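Local atomic coordinates of secreted effector CSEP0064 (Blumeria graminis f. sp. hordei, PDB entry 6FMB), a protein that binds host RNA as a catalytically inactive RNase homologue and shields host ribosomal RNA from the breakdown set off by ribosome-inactivating proteins, keeping host cells alive. Residues Y71-T74 with S79-E82. Residues are numbered along the deposited sequence; the frame is centred on the assembly and turned at random.
Sequences YILT and SYLE
Leu73 and Tyr80 each bury more surface in this contact than any other residue, and they illustrate how an aromatic side chain near a turn can be fitted to an aliphatic neighbour on the partner strand. The two side chains run alongside each other in the same direction. The ring comes obliquely against the base of the leucine, with Tyr80 CE2 3.7 Å from Leu73 CB, while farther out Tyr80 OH lies 3.8 Å from the methyl Leu73 CD1. Tyr80 CG stands anti to the backbone nitrogen (chi1 173°), which swings the ring back toward 71-74 although the CB itself does not point there. The phenol then donates a short hydrogen bond, 2.6 Å from Tyr80 OH to Glu82 OE1. That oxygen sits at the ring edge, in the ring plane, and receives the bond on its anti side, somewhat out of the carboxylate plane; the bond probably restrains both the ring and the acid. Beneath these side chains, Leu73 and Glu82 form an antiparallel hydrogen-bonded pair, Leu73 N to Glu82 O at 2.9 Å and Glu82 N to Leu73 O at 3.0 Å, both nearly straight. The pair belongs to the beta hairpin of strands 70-75 and 81-85, at one side of the antiparallel four-stranded sheet of this RNase-like fold, with 81-85 outermost. Near the turn, Asn75 OD1 accepts a hydrogen bond from Tyr80 N. Thr74 and Leu81, the adjoining non-hydrogen-bonded pair, project from the other face, where helix 14-24 covers them through Val21. Leu81 CD1 approaches Thr74 CB at 4.1 Å and Ile72 CD1 at 4.2 Å, a looser apolar contact than the one made by the tyrosine. Close backbone approach supplements it: Thr74 CA lies 3.3 Å from Tyr80 O in a CA-H...O contact.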
loop_
_atom_site.group_PDB
_atom_site.type_symbol
_atom_site.label_atom_id
_atom_site.label_comp_id
_atom_site.label_asym_id
_atom_site.label_seq_id
_atom_site.Cartn_x
_atom_site.Cartn_y
_atom_site.Cartn_z
ATOM N N TYR A 71 -3.862 -1.890 -2.580
ATOM C CA TYR A 71 -3.266 -1.441 -1.325
ATOM C C TYR A 71 -1.770 -1.608 -1.346
ATOM O O TYR A 71 -1.229 -2.370 -2.146
ATOM C CB TYR A 71 -3.870 -2.174 -0.114
ATOM C CG TYR A 71 -3.681 -3.686 -0.099
ATOM C CD1 TYR A 71 -2.556 -4.256 0.497
ATOM C CD2 TYR A 71 -4.656 -4.544 -0.615
ATOM C CE1 TYR A 71 -2.395 -5.625 0.535
ATOM C CE2 TYR A 71 -4.496 -5.927 -0.567
ATOM C CZ TYR A 71 -3.360 -6.460 -0.004
ATOM O OH TYR A 71 -3.199 -7.832 0.037
ATOM N N ILE A 72 -1.089 -0.883 -0.460
ATOM C CA ILE A 72 0.343 -1.052 -0.250
ATOM C C ILE A 72 0.604 -1.747 1.081
ATOM O O ILE A 72 -0.209 -1.678 2.005
ATOM C CB ILE A 72 1.101 0.299 -0.329
ATOM C CG1 ILE A 72 0.894 1.184 0.909
ATOM C CG2 ILE A 72 0.701 1.053 -1.595
ATOM C CD1 ILE A 72 1.977 2.229 1.044
ATOM N N LEU A 73 1.762 -2.395 1.143
ATOM C CA LEU A 73 2.392 -2.788 2.411
ATOM C C LEU A 73 3.740 -2.085 2.455
ATOM O O LEU A 73 4.497 -2.114 1.463
ATOM C CB LEU A 73 2.580 -4.301 2.519
ATOM C CG LEU A 73 1.320 -5.167 2.504
ATOM C CD1 LEU A 73 1.679 -6.641 2.540
ATOM C CD2 LEU A 73 0.407 -4.850 3.666
ATOM N N THR A 74 4.053 -1.457 3.587
ATOM C CA THR A 74 5.290 -0.696 3.715
ATOM C C THR A 74 5.788 -0.646 5.150
ATOM O O THR A 74 4.976 -0.686 6.079
ATOM C CB THR A 74 5.057 0.749 3.182
ATOM O OG1 THR A 74 6.303 1.437 3.066
ATOM C CG2 THR A 74 4.061 1.552 4.054
ATOM N N SER A 79 11.734 0.913 2.858
ATOM C CA SER A 79 12.787 -0.092 2.497
ATOM C C SER A 79 12.176 -1.451 2.245
ATOM O O SER A 79 12.781 -2.285 1.589
ATOM C CB SER A 79 13.865 -0.196 3.573
ATOM O OG SER A 79 13.370 -0.607 4.837
ATOM N N TYR A 80 10.970 -1.655 2.779
ATOM C CA TYR A 80 10.033 -2.666 2.265
ATOM C C TYR A 80 8.850 -1.901 1.679
ATOM O O TYR A 80 8.230 -1.095 2.385
ATOM C CB TYR A 80 9.516 -3.623 3.366
ATOM C CG TYR A 80 8.423 -4.547 2.856
ATOM C CD1 TYR A 80 8.612 -5.330 1.725
ATOM C CD2 TYR A 80 7.169 -4.578 3.452
ATOM C CE1 TYR A 80 7.600 -6.119 1.209
ATOM C CE2 TYR A 80 6.152 -5.353 2.944
ATOM C CZ TYR A 80 6.372 -6.136 1.832
ATOM O OH TYR A 80 5.324 -6.886 1.358
ATOM N N LEU A 81 8.542 -2.145 0.408
ATOM C CA LEU A 81 7.383 -1.519 -0.243
ATOM C C LEU A 81 6.893 -2.435 -1.352
ATOM O O LEU A 81 7.654 -2.743 -2.271
ATOM C CB LEU A 81 7.750 -0.150 -0.826
ATOM C CG LEU A 81 6.693 0.565 -1.660
ATOM C CD1 LEU A 81 5.401 0.792 -0.881
ATOM C CD2 LEU A 81 7.255 1.880 -2.189
ATOM N N GLU A 82 5.644 -2.890 -1.246
ATOM C CA GLU A 82 4.993 -3.657 -2.294
ATOM C C GLU A 82 3.545 -3.179 -2.456
ATOM O O GLU A 82 2.951 -2.643 -1.529
ATOM C CB GLU A 82 5.048 -5.161 -1.993
ATOM C CG GLU A 82 6.401 -5.848 -2.208
ATOM C CD GLU A 82 6.381 -7.356 -1.999
ATOM O OE1 GLU A 82 5.756 -7.843 -1.058
ATOM O OE2 GLU A 82 7.082 -8.045 -2.755
#